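Laccase (Uncultured bacterium, PDB 4F7K) probably oxidises phenolic and related substrates with reduction of dioxygen to water, as a laccase of the multicopper oxidase family. Local coordinates at residues P3-Q9 against I47-I53; R40-V44 against R92-A96. One frame throughout, in Å; residues are numbered along the deposited sequence.

Interaction 1: residues P3-Q9 against I47-I53; sequences PVELVAQ and IRFQNQI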
loop_
_atom_site.group_PDB
_atom_site.type_symbol
_atom_site.label_atom_id
_atom_site.label_comp_id
_atom_site.label_asym_id
_atom_site.label_seq_id
_atom_site.Cartn_x
_atom_site.Cartn_y
_atom_site.Cartn_z
ATOM N N PRO A 3 -24.471 1.124 3.547
ATOM C CA PRO A 3 -23.059 0.837 3.786
ATOM C C PRO A 3 -22.687 -0.620 3.515
ATOM O O PRO A 3 -23.430 -1.534 3.895
ATOM C CB PRO A 3 -22.872 1.156 5.279
ATOM C CG PRO A 3 -24.264 1.303 5.864
ATOM C CD PRO A 3 -25.266 1.043 4.788
ATOM N N VAL A 4 -21.551 -0.832 2.856
ATOM C CA VAL A 4 -21.003 -2.185 2.718
ATOM C C VAL A 4 -20.514 -2.655 4.090
ATOM O O VAL A 4 -19.772 -1.920 4.772
ATOM C CB VAL A 4 -19.847 -2.239 1.704
ATOM C CG1 VAL A 4 -18.741 -1.277 2.089
ATOM C CG2 VAL A 4 -19.277 -3.668 1.586
ATOM N N GLU A 5 -20.930 -3.855 4.501
ATOM C CA GLU A 5 -20.364 -4.447 5.715
ATOM C C GLU A 5 -18.964 -4.996 5.464
ATOM O O GLU A 5 -18.722 -5.681 4.469
ATOM C CB GLU A 5 -21.277 -5.488 6.344
ATOM C CG GLU A 5 -22.235 -4.893 7.379
ATOM C CD GLU A 5 -22.839 -5.947 8.328
ATOM O OE1 GLU A 5 -22.378 -7.123 8.341
ATOM O OE2 GLU A 5 -23.784 -5.589 9.076
ATOM N N LEU A 6 -18.049 -4.651 6.359
ATOM C CA LEU A 6 -16.676 -5.110 6.293
ATOM C C LEU A 6 -16.385 -5.854 7.593
ATOM O O LEU A 6 -16.165 -5.228 8.646
ATOM C CB LEU A 6 -15.722 -3.934 6.120
ATOM C CG LEU A 6 -14.244 -4.239 5.953
ATOM C CD1 LEU A 6 -13.938 -5.060 4.664
ATOM C CD2 LEU A 6 -13.467 -2.942 5.964
ATOM N N VAL A 7 -16.439 -7.186 7.531
ATOM C CA VAL A 7 -16.380 -7.977 8.744
ATOM C C VAL A 7 -15.006 -8.572 8.912
ATOM O O VAL A 7 -14.614 -9.406 8.112
ATOM C CB VAL A 7 -17.441 -9.107 8.780
ATOM C CG1 VAL A 7 -17.536 -9.675 10.194
ATOM C CG2 VAL A 7 -18.850 -8.582 8.312
ATOM N N ALA A 8 -14.272 -8.113 9.920
ATOM C CA ALA A 8 -12.996 -8.733 10.290
ATOM C C ALA A 8 -13.326 -10.071 11.001
ATOM O O ALA A 8 -14.055 -10.077 12.000
ATOM C CB ALA A 8 -12.159 -7.779 11.178
ATOM N N GLN A 9 -12.891 -11.198 10.435
ATOM C CA GLN A 9 -13.244 -12.519 10.994
ATOM C C GLN A 9 -12.220 -13.619 10.693
ATOM O O GLN A 9 -11.386 -13.455 9.817
ATOM C CB GLN A 9 -14.623 -12.984 10.476
ATOM C CG GLN A 9 -14.676 -12.919 8.923
ATOM C CD GLN A 9 -16.032 -13.127 8.366
ATOM O OE1 GLN A 9 -17.022 -13.313 9.107
ATOM N NE2 GLN A 9 -16.110 -13.118 7.061
ATOM N N ILE A 47 -18.816 2.585 4.962
ATOM C CA ILE A 47 -18.352 1.250 5.351
ATOM C C ILE A 47 -18.760 0.926 6.792
ATOM O O ILE A 47 -18.427 1.672 7.713
ATOM C CB ILE A 47 -16.814 1.171 5.157
ATOM C CG1 ILE A 47 -16.503 1.265 3.660
ATOM C CG2 ILE A 47 -16.206 -0.124 5.759
ATOM C CD1 ILE A 47 -15.130 1.939 3.291
ATOM N N ARG A 48 -19.519 -0.154 6.984
ATOM C CA ARG A 48 -19.836 -0.613 8.332
ATOM C C ARG A 48 -18.837 -1.726 8.746
ATOM O O ARG A 48 -18.985 -2.881 8.350
ATOM C CB ARG A 48 -21.311 -1.033 8.463
ATOM C CG ARG A 48 -21.772 -1.379 9.904
ATOM C CD ARG A 48 -23.246 -1.846 9.972
ATOM N NE ARG A 48 -23.491 -2.794 11.072
ATOM C CZ ARG A 48 -24.696 -3.129 11.572
ATOM N NH1 ARG A 48 -25.826 -2.582 11.109
ATOM N NH2 ARG A 48 -24.779 -4.017 12.566
ATOM N N PHE A 49 -17.823 -1.333 9.524
ATOM C CA PHE A 49 -16.854 -2.250 10.103
ATOM C C PHE A 49 -17.439 -3.044 11.268
ATOM O O PHE A 49 -17.993 -2.463 12.201
ATOM C CB PHE A 49 -15.606 -1.506 10.585
ATOM C CG PHE A 49 -14.577 -2.390 11.257
ATOM C CD1 PHE A 49 -14.024 -3.500 10.595
ATOM C CD2 PHE A 49 -14.144 -2.104 12.532
ATOM C CE1 PHE A 49 -13.038 -4.309 11.218
ATOM C CE2 PHE A 49 -13.162 -2.895 13.172
ATOM C CZ PHE A 49 -12.621 -4.020 12.518
ATOM N N GLN A 50 -17.279 -4.362 11.207
ATOM C CA GLN A 50 -17.763 -5.280 12.236
ATOM C C GLN A 50 -16.611 -6.149 12.764
ATOM O O GLN A 50 -15.982 -6.863 12.000
ATOM C CB GLN A 50 -18.829 -6.210 11.664
ATOM C CG GLN A 50 -20.045 -5.528 11.126
ATOM C CD GLN A 50 -21.183 -5.626 12.091
ATOM O OE1 GLN A 50 -20.981 -5.834 13.308
ATOM N NE2 GLN A 50 -22.395 -5.500 11.572
ATOM N N ASN A 51 -16.375 -6.095 14.069
ATOM C CA ASN A 51 -15.257 -6.809 14.701
ATOM C C ASN A 51 -15.642 -8.224 15.170
ATOM O O ASN A 51 -16.265 -8.388 16.232
ATOM C CB ASN A 51 -14.728 -5.958 15.859
ATOM C CG ASN A 51 -13.504 -6.552 16.533
ATOM O OD1 ASN A 51 -13.192 -7.737 16.382
ATOM N ND2 ASN A 51 -12.818 -5.726 17.323
ATOM N N GLN A 52 -15.305 -9.240 14.371
ATOM C CA GLN A 52 -15.503 -10.649 14.791
ATOM C C GLN A 52 -14.166 -11.370 15.026
ATOM O O GLN A 52 -14.030 -12.550 14.705
ATOM C CB GLN A 52 -16.334 -11.455 13.777
ATOM C CG GLN A 52 -17.716 -10.871 13.481
ATOM C CD GLN A 52 -18.581 -11.782 12.604
ATOM O OE1 GLN A 52 -18.087 -12.714 11.949
ATOM N NE2 GLN A 52 -19.874 -11.511 12.584
ATOM N N ILE A 53 -13.179 -10.674 15.576
ATOM C CA ILE A 53 -11.871 -11.302 15.726
ATOM C C ILE A 53 -11.461 -11.527 17.172
ATOM O O ILE A 53 -10.364 -12.052 17.427
ATOM C CB ILE A 53 -10.730 -10.554 14.962
ATOM C CG1 ILE A 53 -10.422 -9.205 15.619
ATOM C CG2 ILE A 53 -11.043 -10.468 13.455
ATOM C CD1 ILE A 53 -9.222 -8.482 15.046
#
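Glu-5 and Arg-48 lie side by side on one face of a parallel strand pair, their side chains pointing the same way. The carboxylate does not meet the guanidinium in its plane. Its OE2 sits over one face, 3.4 Å from Arg-48 NE and toward the rim, and the two planes are 44° apart. This is a salt bridge of charges, with no N-H aimed at the oxygen. Arg-48 runs extended, with CG anti to the backbone N (chi1 -173°), which carries its NH2 on to a second salt bridge with Glu-86. Val-7, on the same face, packs against the aliphatic part of Gln-52, with CG1 3.5 Å from Gln-52 CG.

The other face is mainly apolar, with Asn-51 at its end. Val-4 and Ile-47 stand alongside each other, CG1 to CG1 at 3.7 Å. Ile-47 CG2 lies 3.9 Å from Leu-6 CB. Ala-8 CB meets the Phe-49 ring at its edge, 3.6 Å from CE1, and it also lies 3.7 Å from Ile-53 CG2. Five backbone hydrogen bonds join the segments. The straightest runs from Leu-6 N to Arg-48 O at 2.8 Å. At the strand end Asn-51 OD1 accepts from Ile-53 N at 3.0 Å, an Asx turn, while ND2 donates to Glu-55 O and Val-81 O.

The pair forms the middle of a four-stranded mixed sheet. Strand 4-13 borders strand 23-28, and strand 44-51 borders strand 86-92. Phe-28 covers Leu-6, Ala-8 and Phe-49, while Trp-61 of strand 59-62, from the facing sheet of the cupredoxin-like domain, packs on Leu-6 and Ile-47.

Interaction 2: residues R40-V44 against R92-A96; sequences RQGEV and RAPDA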
loop_
_atom_site.group_PDB
_atom_site.type_symbol
_atom_site.label_atom_id
_atom_site.label_comp_id
_atom_site.label_asym_id
_atom_site.label_seq_id
_atom_site.Cartn_x
_atom_site.Cartn_y
_atom_site.Cartn_z
ATOM N N ARG A 40 -15.818 6.111 -7.322
ATOM C CA ARG A 40 -15.257 7.140 -8.198
ATOM C C ARG A 40 -14.682 8.278 -7.345
ATOM O O ARG A 40 -15.164 8.555 -6.240
ATOM C CB ARG A 40 -16.323 7.681 -9.192
ATOM C CG ARG A 40 -17.009 6.592 -9.994
ATOM C CD ARG A 40 -17.969 7.140 -11.050
ATOM N NE ARG A 40 -17.360 7.147 -12.378
ATOM N N GLN A 41 -13.628 8.904 -7.828
ATOM C CA GLN A 41 -13.112 10.117 -7.184
ATOM C C GLN A 41 -14.273 11.086 -6.868
ATOM O O GLN A 41 -15.131 11.344 -7.722
ATOM C CB GLN A 41 -12.129 10.808 -8.143
ATOM C CG GLN A 41 -11.290 11.878 -7.529
ATOM C CD GLN A 41 -10.283 12.496 -8.513
ATOM O OE1 GLN A 41 -10.159 12.075 -9.665
ATOM N NE2 GLN A 41 -9.559 13.491 -8.043
ATOM N N GLY A 42 -14.307 11.586 -5.638
ATOM C CA GLY A 42 -15.288 12.605 -5.233
ATOM C C GLY A 42 -16.469 12.006 -4.497
ATOM O O GLY A 42 -17.239 12.727 -3.838
ATOM N N GLU A 43 -16.605 10.679 -4.605
ATOM C CA GLU A 43 -17.736 9.957 -4.025
ATOM C C GLU A 43 -17.485 9.476 -2.593
ATOM O O GLU A 43 -16.360 9.454 -2.102
ATOM C CB GLU A 43 -18.099 8.741 -4.867
ATOM C CG GLU A 43 -18.648 8.986 -6.263
ATOM C CD GLU A 43 -19.058 7.663 -6.957
ATOM O OE1 GLU A 43 -18.480 6.560 -6.636
ATOM O OE2 GLU A 43 -19.960 7.735 -7.832
ATOM N N VAL A 44 -18.561 9.078 -1.941
ATOM C CA VAL A 44 -18.520 8.688 -0.554
ATOM C C VAL A 44 -18.375 7.183 -0.438
ATOM O O VAL A 44 -19.107 6.442 -1.092
ATOM C CB VAL A 44 -19.797 9.133 0.201
ATOM C CG1 VAL A 44 -19.608 8.974 1.702
ATOM C CG2 VAL A 44 -20.115 10.560 -0.118
ATOM N N ARG A 92 -15.423 10.889 1.906
ATOM C CA ARG A 92 -15.276 11.167 0.475
ATOM C C ARG A 92 -13.821 10.896 0.099
ATOM O O ARG A 92 -12.910 11.289 0.832
ATOM C CB ARG A 92 -15.677 12.614 0.151
ATOM C CG ARG A 92 -17.202 12.849 0.171
ATOM C CD ARG A 92 -17.634 14.193 -0.487
ATOM N NE ARG A 92 -19.071 14.478 -0.329
ATOM C CZ ARG A 92 -20.024 14.025 -1.142
ATOM N NH1 ARG A 92 -19.705 13.267 -2.187
ATOM N NH2 ARG A 92 -21.304 14.338 -0.917
ATOM N N ALA A 93 -13.591 10.192 -1.004
ATOM C CA ALA A 93 -12.227 9.970 -1.479
ATOM C C ALA A 93 -11.904 11.021 -2.532
ATOM O O ALA A 93 -12.563 11.083 -3.569
ATOM C CB ALA A 93 -12.050 8.550 -2.026
ATOM N N PRO A 94 -10.919 11.890 -2.256
ATOM C CA PRO A 94 -10.710 13.034 -3.143
ATOM C C PRO A 94 -9.667 12.765 -4.241
ATOM O O PRO A 94 -9.557 13.550 -5.186
ATOM C CB PRO A 94 -10.207 14.115 -2.173
ATOM C CG PRO A 94 -9.381 13.296 -1.174
ATOM C CD PRO A 94 -10.062 11.960 -1.053
ATOM N N ASP A 95 -8.887 11.694 -4.106
ATOM C CA ASP A 95 -7.858 11.387 -5.106
ATOM C C ASP A 95 -8.062 10.077 -5.796
ATOM O O ASP A 95 -8.335 9.058 -5.147
ATOM C CB ASP A 95 -6.458 11.388 -4.511
ATOM C CG ASP A 95 -6.228 12.539 -3.616
ATOM O OD1 ASP A 95 -6.301 13.682 -4.094
ATOM O OD2 ASP A 95 -6.004 12.299 -2.415
ATOM N N ALA A 96 -7.883 10.096 -7.108
ATOM C CA ALA A 96 -7.997 8.892 -7.901
ATOM C C ALA A 96 -6.735 8.062 -7.710
ATOM O O ALA A 96 -5.629 8.581 -7.819
ATOM C CB ALA A 96 -8.199 9.222 -9.363
#
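Gly-42 and Ala-93 join two connecting segments that run roughly antiparallel, 159° apart, where a type II turn from Arg-40 to Glu-43 meets residues 92-96. The segments link strand 37-40 to 44-51 and 86-92 to 97-103, between the two sheets of a cupredoxin-like domain. Gly-42 N donates to Ala-93 O at 2.8 Å, and Ala-93 N donates to Glu-43 O at 3.1 Å. Beside them Val-44 and Arg-92 form a non-hydrogen-bonded antiparallel pair. Gly-42 has a positive phi (99°), where a CB would press on the carbonyl oxygen of Gln-41.

Arg-92 runs extended from CG to NE alongside the turn. Its NH1 donates to Gly-42 O at 3.0 Å, with the oxygen near the guanidinium plane and the donor in the carbonyl plane. Val-44 CG2 lies over one face of the same group, 3.4 Å from NH1 and toward the rim. One methyl and one carbonyl thus limit how the guanidinium can turn.

At the other end Gln-41 reaches along residues 94-96. With CG opposite the backbone N (chi1 -167°) and the chain extended, NE2 donates to Pro-94 O at 2.9 Å. Its OE1 rests 3.5 Å from Ala-96 CB. Replacing Gln-41 with an alanine would probably leave Pro-94 O without this donor and open a gap beside Ala-96.

Glu-43 OE1 accepts from Arg-40 N at 2.8 Å, met from above the carboxylate plane. No salt bridge spans the two segments. Backbone carbonyls accept all four hydrogen bonds between the segments, which implies that the contact depends more on chain path than paired charges.

Overall arrangement
Both contacts involve strand 44-51 or its start, and their segments alternate along the chain. Their centres are about 21 Å apart. Interaction 1 lies within a sheet, joining strand 44-51 to strand 4-13. Interaction 2 lies where the chain passes between the two sheets of the same domain. Each is partly buried. Interaction 1 has a mainly apolar face turned to the facing sheet and a charged, more exposed face. Interaction 2 has more exposed residues and little apolar packing. Regular parallel pairing thus gives way to a turn held by backbone hydrogen bonds and by two from side chains, Gln-41 and Arg-92.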